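Long-range contacts in aldo-keto Reductase, OXIDOREDUCTASE (Salmonella typhimurium, PDB 5T79), which binds NADPH and probably works as an aldo-keto reductase, studied for the biocatalytic reduction of 3-hydroxybutanal to 1,3-butanediol: residues A[36-41]-A[67-72]; A[26-31]-A[294-299]; A[115-120]-A[153-158]. One frame throughout, in Å; residues are numbered along the deposited sequence. Where two conformers were deposited one is given.

Contact 1: A[36-41]-A[67-72]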
loop_
_atom_site.group_PDB
_atom_site.type_symbol
_atom_site.label_atom_id
_atom_site.label_comp_id
_atom_site.label_asym_id
_atom_site.label_seq_id
_atom_site.Cartn_x
_atom_site.Cartn_y
_atom_site.Cartn_z
ATOM N N PHE A 36 -12.007 -7.464 -2.993
ATOM C CA PHE A 36 -12.876 -6.349 -3.373
ATOM C C PHE A 36 -13.413 -6.516 -4.821
ATOM O O PHE A 36 -14.100 -5.632 -5.312
ATOM C CB PHE A 36 -12.161 -4.977 -3.166
ATOM C CG PHE A 36 -11.991 -4.691 -1.682
ATOM C CD1 PHE A 36 -10.955 -5.275 -0.956
ATOM C CD2 PHE A 36 -12.899 -3.882 -1.003
ATOM C CE1 PHE A 36 -10.832 -5.070 0.418
ATOM C CE2 PHE A 36 -12.778 -3.682 0.380
ATOM C CZ PHE A 36 -11.739 -4.274 1.078
ATOM N N GLY A 37 -13.201 -7.694 -5.420
ATOM C CA GLY A 37 -13.659 -7.994 -6.772
ATOM C C GLY A 37 -15.045 -8.612 -6.801
ATOM O O GLY A 37 -15.751 -8.630 -5.783
ATOM N N ASP A 38 -15.449 -9.117 -7.975
ATOM C CA ASP A 38 -16.766 -9.732 -8.152
ATOM C C ASP A 38 -16.784 -11.192 -7.672
ATOM O O ASP A 38 -17.854 -11.812 -7.645
ATOM C CB ASP A 38 -17.202 -9.666 -9.634
ATOM C CG ASP A 38 -17.557 -8.276 -10.157
ATOM O OD1 ASP A 38 -17.735 -7.344 -9.327
ATOM O OD2 ASP A 38 -17.644 -8.116 -11.390
ATOM N N THR A 39 -15.608 -11.750 -7.303
ATOM C CA THR A 39 -15.495 -13.143 -6.840
ATOM C C THR A 39 -15.612 -13.270 -5.321
ATOM O O THR A 39 -15.527 -14.387 -4.787
ATOM C CB THR A 39 -14.180 -13.781 -7.299
ATOM O OG1 THR A 39 -13.105 -12.980 -6.834
ATOM C CG2 THR A 39 -14.107 -13.975 -8.803
ATOM N N THR A 40 -15.786 -12.149 -4.626
ATOM C CA THR A 40 -15.979 -12.162 -3.177
ATOM C C THR A 40 -17.309 -11.437 -2.915
ATOM O O THR A 40 -17.915 -10.937 -3.863
ATOM C CB THR A 40 -14.744 -11.600 -2.431
ATOM O OG1 THR A 40 -14.360 -10.388 -3.032
ATOM C CG2 THR A 40 -13.545 -12.558 -2.457
ATOM N N ARG A 41 -17.822 -11.478 -1.678
ATOM C CA ARG A 41 -19.131 -10.882 -1.368
ATOM C C ARG A 41 -18.982 -9.423 -0.997
ATOM O O ARG A 41 -18.116 -9.085 -0.189
ATOM C CB ARG A 41 -19.809 -11.640 -0.223
ATOM C CG ARG A 41 -20.064 -13.100 -0.556
ATOM C CD ARG A 41 -20.486 -13.854 0.693
ATOM N NE ARG A 41 -20.774 -15.260 0.399
ATOM C CZ ARG A 41 -19.928 -16.258 0.639
ATOM N NH1 ARG A 41 -18.724 -16.014 1.148
ATOM N NH2 ARG A 41 -20.275 -17.511 0.368
ATOM N N GLY A 67 -9.166 -6.692 -8.736
ATOM C CA GLY A 67 -10.434 -7.409 -8.792
ATOM C C GLY A 67 -10.268 -8.790 -8.192
ATOM O O GLY A 67 -9.882 -8.900 -7.033
ATOM N N PRO A 68 -10.546 -9.876 -8.943
ATOM C CA PRO A 68 -10.959 -9.909 -10.348
ATOM C C PRO A 68 -12.473 -9.769 -10.547
ATOM O O PRO A 68 -13.225 -10.073 -9.620
ATOM C CB PRO A 68 -10.489 -11.302 -10.788
ATOM C CG PRO A 68 -10.699 -12.166 -9.557
ATOM C CD PRO A 68 -10.376 -11.248 -8.391
ATOM N N PRO A 69 -12.943 -9.376 -11.754
ATOM C CA PRO A 69 -12.153 -9.008 -12.953
ATOM C C PRO A 69 -11.521 -7.610 -12.842
ATOM O O PRO A 69 -11.878 -6.852 -11.931
ATOM C CB PRO A 69 -13.181 -9.109 -14.090
ATOM C CG PRO A 69 -14.492 -8.783 -13.432
ATOM C CD PRO A 69 -14.393 -9.311 -12.019
ATOM N N PRO A 70 -10.538 -7.257 -13.714
ATOM C CA PRO A 70 -9.904 -5.922 -13.612
ATOM C C PRO A 70 -10.937 -4.791 -13.626
ATOM O O PRO A 70 -11.934 -4.860 -14.353
ATOM C CB PRO A 70 -9.000 -5.862 -14.858
ATOM C CG PRO A 70 -8.683 -7.291 -15.161
ATOM C CD PRO A 70 -9.941 -8.057 -14.814
ATOM N N GLY A 71 -10.740 -3.824 -12.738
ATOM C CA GLY A 71 -11.641 -2.688 -12.579
ATOM C C GLY A 71 -12.779 -2.900 -11.591
ATOM O O GLY A 71 -13.380 -1.919 -11.165
ATOM N N SER A 72 -13.084 -4.159 -11.189
ATOM C CA SER A 72 -14.221 -4.422 -10.270
ATOM C C SER A 72 -13.966 -3.923 -8.837
ATOM O O SER A 72 -14.919 -3.509 -8.180
ATOM C CB SER A 72 -14.608 -5.899 -10.264
ATOM O OG SER A 72 -13.533 -6.731 -9.853
HETATM O O HOH W 1 -9.921 -7.027 -4.944
#
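Gly37 and Asp38 meet Pro68 and Ser72 in a loop-to-loop contact, where the loop after strand 24-31 packs against the loop after strand 59-61. One direct hydrogen bond joins the segments, from Asp38 N to Pro68 O (2.9 Å). It is bent to 141° at the hydrogen, with the donor tilted 28° from the carbonyl plane. Gly37 CA adds a CA-H...O contact to the same oxygen. A second link is indirect: water 1 accepts from Phe36 N and donates to Gly67 O. With no side chains between them, the CA atoms of Gly37 and Gly67 come within 3.9 Å. Ser72 OG lies 3.3 Å from Gly37 CA. Its place between the backbone N and the carbonyl carbon (chi1 60°) also lets it bond to Pro69 O at 2.7 Å, in the carbonyl plane on a lone pair. Ser72 N donates to that oxygen as well, closing the type II turn Pro69-Ser72. Asp38 crosses Pro69 at about a right angle, with OD2 3.5 Å from Pro69 CD. Thr39 OG1 similarly lies 3.6 Å from Pro68 CD. The peptide bonds before Pro68 and Pro69 are both cis. Each loop leads into a helix, 42-54 or 72-85, so the pair are neighbouring beta-alpha loops of the TIM barrel, at the C-terminal ends of the strands, where aldo-keto reductases bind their nicotinamide cofactor.

Contact 2: A[26-31]-A[294-299]. With NDP (NADPH dihydro-nicotinamide-adenine-dinucleotide phosphate), chain E.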
loop_
_atom_site.group_PDB
_atom_site.type_symbol
_atom_site.label_atom_id
_atom_site.label_comp_id
_atom_site.label_asym_id
_atom_site.label_seq_id
_atom_site.Cartn_x
_atom_site.Cartn_y
_atom_site.Cartn_z
ATOM N N PRO A 26 -2.089 6.840 8.037
ATOM C CA PRO A 26 -2.212 5.961 9.200
ATOM C C PRO A 26 -1.035 4.991 9.170
ATOM O O PRO A 26 -0.575 4.637 8.069
ATOM C CB PRO A 26 -3.550 5.252 8.972
ATOM C CG PRO A 26 -3.716 5.251 7.428
ATOM C CD PRO A 26 -3.109 6.544 6.996
ATOM N N ALA A 27 -0.526 4.567 10.344
ATOM C CA ALA A 27 0.588 3.600 10.392
ATOM C C ALA A 27 0.222 2.318 9.649
ATOM O O ALA A 27 1.096 1.649 9.097
ATOM C CB ALA A 27 0.911 3.267 11.839
ATOM N N ILE A 28 -1.089 1.958 9.687
ATOM C CA ILE A 28 -1.670 0.821 8.972
ATOM C C ILE A 28 -2.606 1.351 7.859
ATOM O O ILE A 28 -3.556 2.066 8.172
ATOM C CB ILE A 28 -2.457 -0.138 9.918
ATOM C CG1 ILE A 28 -1.604 -0.601 11.169
ATOM C CG2 ILE A 28 -3.038 -1.324 9.119
ATOM C CD1 ILE A 28 -0.720 -1.767 10.972
ATOM N N SER A 29 -2.344 1.003 6.582
ATOM C CA SER A 29 -3.237 1.349 5.459
ATOM C C SER A 29 -3.875 0.045 4.939
ATOM O O SER A 29 -3.312 -1.026 5.141
ATOM C CB SER A 29 -2.459 2.061 4.342
ATOM O OG SER A 29 -1.912 3.290 4.811
ATOM N N LEU A 30 -5.016 0.133 4.252
ATOM C CA LEU A 30 -5.679 -1.052 3.708
ATOM C C LEU A 30 -5.628 -1.053 2.189
ATOM O O LEU A 30 -6.050 -0.087 1.572
ATOM C CB LEU A 30 -7.156 -1.131 4.186
ATOM C CG LEU A 30 -7.979 -2.342 3.662
ATOM C CD1 LEU A 30 -7.436 -3.683 4.210
ATOM C CD2 LEU A 30 -9.476 -2.169 3.955
ATOM N N GLY A 31 -5.154 -2.161 1.619
ATOM C CA GLY A 31 -5.094 -2.377 0.179
ATOM C C GLY A 31 -6.283 -3.167 -0.326
ATOM O O GLY A 31 -6.821 -4.010 0.399
ATOM N N VAL A 294 2.446 0.755 6.602
ATOM C CA VAL A 294 2.428 -0.655 6.223
ATOM C C VAL A 294 1.051 -0.924 5.563
ATOM O O VAL A 294 0.016 -0.570 6.130
ATOM C CB VAL A 294 2.769 -1.555 7.442
ATOM C CG1 VAL A 294 1.596 -1.760 8.395
ATOM C CG2 VAL A 294 3.354 -2.869 7.003
ATOM N N LEU A 295 1.057 -1.418 4.308
ATOM C CA LEU A 295 -0.172 -1.604 3.543
ATOM C C LEU A 295 -0.603 -3.052 3.629
ATOM O O LEU A 295 0.003 -3.911 3.007
ATOM C CB LEU A 295 0.090 -1.146 2.083
ATOM C CG LEU A 295 -1.048 -1.167 1.082
ATOM C CD1 LEU A 295 -2.242 -0.324 1.550
ATOM C CD2 LEU A 295 -0.559 -0.667 -0.280
ATOM N N ILE A 296 -1.650 -3.321 4.408
ATOM C CA ILE A 296 -2.112 -4.696 4.606
ATOM C C ILE A 296 -3.207 -5.095 3.600
ATOM O O ILE A 296 -3.871 -4.256 3.000
ATOM C CB ILE A 296 -2.610 -4.897 6.087
ATOM C CG1 ILE A 296 -3.892 -4.090 6.392
ATOM C CG2 ILE A 296 -1.497 -4.573 7.111
ATOM C CD1 ILE A 296 -4.790 -4.635 7.565
ATOM N N GLY A 297 -3.354 -6.400 3.424
ATOM C CA GLY A 297 -4.467 -6.999 2.705
ATOM C C GLY A 297 -5.330 -7.642 3.782
ATOM O O GLY A 297 -4.828 -7.954 4.875
ATOM N N ALA A 298 -6.626 -7.856 3.516
ATOM C CA ALA A 298 -7.498 -8.512 4.505
ATOM C C ALA A 298 -8.700 -9.157 3.839
ATOM O O ALA A 298 -9.244 -8.602 2.886
ATOM C CB ALA A 298 -7.970 -7.510 5.562
ATOM N N SER A 299 -9.105 -10.330 4.338
ATOM C CA SER A 299 -10.303 -11.012 3.858
ATOM C C SER A 299 -11.388 -10.951 4.938
ATOM O O SER A 299 -12.559 -11.188 4.646
ATOM C CB SER A 299 -9.996 -12.455 3.471
ATOM O OG SER A 299 -9.634 -13.205 4.617
HETATM P PA NDP E . -0.367 -8.848 3.089
HETATM O O1A NDP E . -0.702 -7.986 4.269
HETATM O O2A NDP E . 0.984 -9.255 2.707
HETATM O O5B NDP E . -1.197 -10.227 3.117
HETATM C C5B NDP E . -2.627 -10.061 3.060
HETATM C C4B NDP E . -3.330 -11.390 3.079
HETATM O O4B NDP E . -2.771 -12.216 4.125
HETATM C C3B NDP E . -4.827 -11.285 3.362
HETATM O O3B NDP E . -5.561 -11.228 2.140
HETATM C C2B NDP E . -5.121 -12.530 4.187
HETATM O O2B NDP E . -5.412 -13.663 3.339
HETATM C C1B NDP E . -3.799 -12.778 4.917
HETATM N N9A NDP E . -3.721 -12.193 6.253
HETATM C C8A NDP E . -3.582 -10.872 6.585
HETATM N N7A NDP E . -3.531 -10.647 7.876
HETATM C C5A NDP E . -3.654 -11.911 8.434
HETATM C C6A NDP E . -3.738 -12.357 9.769
HETATM N N6A NDP E . -3.569 -11.563 10.832
HETATM N N1A NDP E . -3.948 -13.677 9.976
HETATM C C2A NDP E . -4.011 -14.495 8.919
HETATM N N3A NDP E . -3.921 -14.194 7.621
HETATM C C4A NDP E . -3.763 -12.874 7.443
HETATM O O3 NDP E . -0.943 -7.894 1.959
HETATM P PN NDP E . -0.882 -8.154 0.383
HETATM O O1N NDP E . -2.262 -8.654 0.159
HETATM O O2N NDP E . 0.310 -8.996 -0.048
HETATM O O5D NDP E . -0.601 -6.761 -0.404
HETATM C C5D NDP E . -0.755 -5.541 0.371
HETATM C C4D NDP E . -1.355 -4.438 -0.471
HETATM O O4D NDP E . -0.320 -3.860 -1.289
HETATM C C3D NDP E . -2.451 -4.838 -1.442
HETATM O O3D NDP E . -3.701 -4.935 -0.777
HETATM C C2D NDP E . -2.349 -3.755 -2.526
HETATM O O2D NDP E . -3.116 -2.564 -2.349
HETATM C C1D NDP E . -0.848 -3.453 -2.535
HETATM N N1N NDP E . -0.101 -4.199 -3.568
HETATM C C2N NDP E . 0.594 -3.437 -4.506
HETATM C C3N NDP E . 1.317 -3.988 -5.496
HETATM C C7N NDP E . 2.261 -3.118 -6.281
HETATM O O7N NDP E . 2.849 -3.677 -7.220
HETATM N N7N NDP E . 2.416 -1.821 -6.012
HETATM C C4N NDP E . 1.204 -5.465 -5.767
HETATM C C5N NDP E . 0.674 -6.208 -4.588
HETATM C C6N NDP E . 0.048 -5.615 -3.591
HETATM P P2B NDP E . -6.606 -14.756 3.482
HETATM O O1X NDP E . -7.593 -14.805 2.376
HETATM O O2X NDP E . -5.799 -16.039 3.624
HETATM O O3X NDP E . -7.227 -14.462 4.843
HETATM O O HOH W 2 -7.304 -6.697 0.909
#
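Leu295 swings CG to the side opposite its backbone N (chi1 -177°) and spreads its methyls two ways: CD1 reaches Gly31 N (3.4 Å) and CD2 reaches O4D of the NADPH nicotinamide ribose (3.4 Å). Ile296 instead tucks CG1 between its backbone N and carbonyl carbon (chi1 67°), beside Ser29 O and 4.0 Å from Ile28 CG2. Leu30 CD1 meets Ala298 CB further along. Helices 277-285 and 301-308 pack on the face of Ile28 and Ile296, and Ala298 also touches helix 301-308. Four backbone bonds pair the strands in parallel: Val294 N to Ala27 O, Ser29 N to Val294 O, Ile296 N to Ser29 O, and Gly31 N to Ile296 O, the last at 2.8 Å. Ser29 OG is hydrogen-bonded to Ser293 OG. Beyond the ladder, water 2 bridges Gly31 O and Ala298 N. Here the C-terminal mouth of the barrel receives the cofactor. Gly31 CA lies 3.1 Å from ribose O3D, and Gly297 N donates to O1A of the pyrophosphate (3.2 Å). Ser299 OG is hydrogen-bonded to O3X of the 2'-phosphate at 2.7 Å. The pyrophosphate is thus met by a main-chain N-H, while recognition of the 2'-phosphate is consistent with binding NADPH in particular.

Contact 3: A[115-120]-A[153-158]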
loop_
_atom_site.group_PDB
_atom_site.type_symbol
_atom_site.label_atom_id
_atom_site.label_comp_id
_atom_site.label_asym_id
_atom_site.label_seq_id
_atom_site.Cartn_x
_atom_site.Cartn_y
_atom_site.Cartn_z
ATOM N N TYR A 115 -1.687 5.988 -21.980
ATOM C CA TYR A 115 -2.222 5.016 -21.033
ATOM C C TYR A 115 -2.546 5.659 -19.687
ATOM O O TYR A 115 -3.646 5.415 -19.175
ATOM C CB TYR A 115 -1.265 3.823 -20.865
ATOM C CG TYR A 115 -1.598 2.839 -19.759
ATOM C CD1 TYR A 115 -2.887 2.308 -19.623
ATOM C CD2 TYR A 115 -0.605 2.345 -18.930
ATOM C CE1 TYR A 115 -3.187 1.387 -18.604
ATOM C CE2 TYR A 115 -0.877 1.387 -17.958
ATOM C CZ TYR A 115 -2.167 0.910 -17.796
ATOM O OH TYR A 115 -2.391 0.024 -16.772
ATOM N N LEU A 116 -1.619 6.444 -19.108
ATOM C CA LEU A 116 -1.852 7.046 -17.775
ATOM C C LEU A 116 -3.086 7.968 -17.756
ATOM O O LEU A 116 -3.908 7.865 -16.834
ATOM C CB LEU A 116 -0.607 7.805 -17.282
ATOM C CG LEU A 116 0.349 6.981 -16.378
ATOM C CD1 LEU A 116 0.856 5.722 -17.069
ATOM C CD2 LEU A 116 1.577 7.822 -15.940
ATOM N N ILE A 117 -3.229 8.847 -18.767
ATOM C CA ILE A 117 -4.379 9.761 -18.781
ATOM C C ILE A 117 -5.682 8.971 -19.032
ATOM O O ILE A 117 -6.664 9.187 -18.307
ATOM C CB ILE A 117 -4.193 10.909 -19.813
ATOM C CG1 ILE A 117 -2.982 11.797 -19.421
ATOM C CG2 ILE A 117 -5.480 11.733 -19.919
ATOM C CD1 ILE A 117 -2.649 12.983 -20.436
ATOM N N ALA A 118 -5.700 8.080 -20.047
ATOM C CA ALA A 118 -6.925 7.306 -20.327
ATOM C C ALA A 118 -7.282 6.410 -19.118
ATOM O O ALA A 118 -8.460 6.300 -18.773
ATOM C CB ALA A 118 -6.760 6.457 -21.588
ATOM N N SER A 119 -6.275 5.801 -18.466
ATOM C CA SER A 119 -6.561 4.919 -17.320
ATOM C C SER A 119 -7.088 5.687 -16.127
ATOM O O SER A 119 -8.045 5.235 -15.510
ATOM C CB SER A 119 -5.351 4.101 -16.899
ATOM O OG SER A 119 -5.782 3.191 -15.895
ATOM N N LEU A 120 -6.499 6.853 -15.800
ATOM C CA LEU A 120 -7.032 7.605 -14.655
ATOM C C LEU A 120 -8.455 8.087 -14.946
ATOM O O LEU A 120 -9.309 8.036 -14.059
ATOM C CB LEU A 120 -6.121 8.769 -14.240
ATOM C CG LEU A 120 -6.574 9.519 -12.947
ATOM C CD1 LEU A 120 -6.809 8.545 -11.755
ATOM C CD2 LEU A 120 -5.599 10.661 -12.595
ATOM N N LEU A 153 2.109 12.480 -15.079
ATOM C CA LEU A 153 1.757 12.624 -13.651
ATOM C C LEU A 153 1.596 14.111 -13.286
ATOM O O LEU A 153 0.602 14.485 -12.663
ATOM C CB LEU A 153 2.825 11.965 -12.743
ATOM C CG LEU A 153 2.965 10.428 -12.877
ATOM C CD1 LEU A 153 4.041 9.921 -11.916
ATOM C CD2 LEU A 153 1.609 9.699 -12.566
ATOM N N ASP A 154 2.582 14.947 -13.655
ATOM C CA ASP A 154 2.554 16.403 -13.433
ATOM C C ASP A 154 1.274 17.011 -14.074
ATOM O O ASP A 154 0.574 17.797 -13.441
ATOM C CB ASP A 154 3.820 17.030 -14.070
ATOM C CG ASP A 154 3.831 18.545 -14.027
ATOM O OD1 ASP A 154 3.951 19.104 -12.923
ATOM O OD2 ASP A 154 3.736 19.171 -15.108
ATOM N N HIS A 155 0.955 16.608 -15.320
ATOM C CA HIS A 155 -0.252 17.099 -16.005
ATOM C C HIS A 155 -1.542 16.771 -15.228
ATOM O O HIS A 155 -2.408 17.637 -15.097
ATOM C CB HIS A 155 -0.338 16.482 -17.418
ATOM C CG HIS A 155 -1.585 16.837 -18.157
ATOM N ND1 HIS A 155 -1.756 18.082 -18.723
ATOM C CD2 HIS A 155 -2.680 16.081 -18.406
ATOM C CE1 HIS A 155 -2.945 18.046 -19.305
ATOM N NE2 HIS A 155 -3.531 16.854 -19.148
ATOM N N LEU A 156 -1.665 15.530 -14.724
ATOM C CA LEU A 156 -2.876 15.054 -14.033
ATOM C C LEU A 156 -3.044 15.776 -12.690
ATOM O O LEU A 156 -4.175 16.079 -12.289
ATOM C CB LEU A 156 -2.824 13.524 -13.862
ATOM C CG LEU A 156 -2.962 12.743 -15.223
ATOM C CD1 LEU A 156 -2.534 11.270 -15.065
ATOM C CD2 LEU A 156 -4.416 12.849 -15.818
ATOM N N VAL A 157 -1.919 16.191 -12.072
ATOM C CA VAL A 157 -2.031 16.993 -10.833
ATOM C C VAL A 157 -2.447 18.429 -11.196
ATOM O O VAL A 157 -3.381 18.972 -10.589
ATOM C CB VAL A 157 -0.700 16.945 -10.032
ATOM C CG1 VAL A 157 -0.650 18.025 -8.937
ATOM C CG2 VAL A 157 -0.546 15.578 -9.391
ATOM N N ARG A 158 -1.756 19.049 -12.184
ATOM C CA ARG A 158 -2.080 20.440 -12.566
ATOM C C ARG A 158 -3.529 20.582 -13.047
ATOM O O ARG A 158 -4.148 21.610 -12.792
ATOM C CB ARG A 158 -1.087 20.992 -13.604
ATOM C CG ARG A 158 0.292 21.178 -12.942
ATOM C CD ARG A 158 1.366 21.660 -13.884
ATOM N NE ARG A 158 2.655 21.655 -13.195
ATOM C CZ ARG A 158 3.105 22.639 -12.423
ATOM N NH1 ARG A 158 2.386 23.746 -12.255
ATOM N NH2 ARG A 158 4.284 22.536 -11.829
#
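Leu116, the first residue of 115-120 to touch the other helix, directs its side chain toward it and brings CD2 to 3.9 Å from Leu153 CD2. The two side chains meet at a slant. One residue on, the long branch of Ile117 does the work: CG1 is anti to the carbonyl carbon (chi1 -64°) and the chain runs on extended, so CG1 reaches Leu156 CD2 (4.0 Å) while CD1 continues to His155 CD2 (3.7 Å). Ile117 crosses His155 at about a right angle, its methyl approaching the imidazole obliquely. His155 is a zinc ligand in crystals of this protein, although no zinc is bound to this chain; its ring also meets that of His159. These are two outer helices of the TIM barrel, 113-127 and 146-158, running in the same general direction; the axes of segments 115-120 and 153-158 lie 38° apart and 10.3 Å at closest approach. The contact is made by packing alone, mostly of aliphatic side chains, and strand 132-137 lies beneath it, with Phe135 touching Leu116, Leu120, Leu153 and Leu156. A turn after Leu116, Leu120 slides past Leu156 in the opposite direction, CD2 lying 4.0 Å from Leu156 CD1. Leu156 therefore wedges between Ile117 and Leu120, its CD1 also close to Leu116 O.

Contacts 1 and 2 adjoin, with centres 18 Å apart: Phe36 CE1 packs 4.1 Å from Gly31 O, and Phe36 CZ 4.2 Å from Leu30 CD2, and segment 36-41 follows strand 24-31 a few residues later in the chain. Contact 2 lines the NADPH pocket itself, pairing strands near the two ends of the chain; contacts 1 and 3 both lie within the loop it closes. The side chain of Phe36 in contact 1 is about 7 Å from the cofactor. Contact 3 belongs to the outer helical layer: its nearest atoms are about 16 Å from contact 2 and about 9 Å from contact 1, and the Leu153 side chain stands about 13 Å from NADPH.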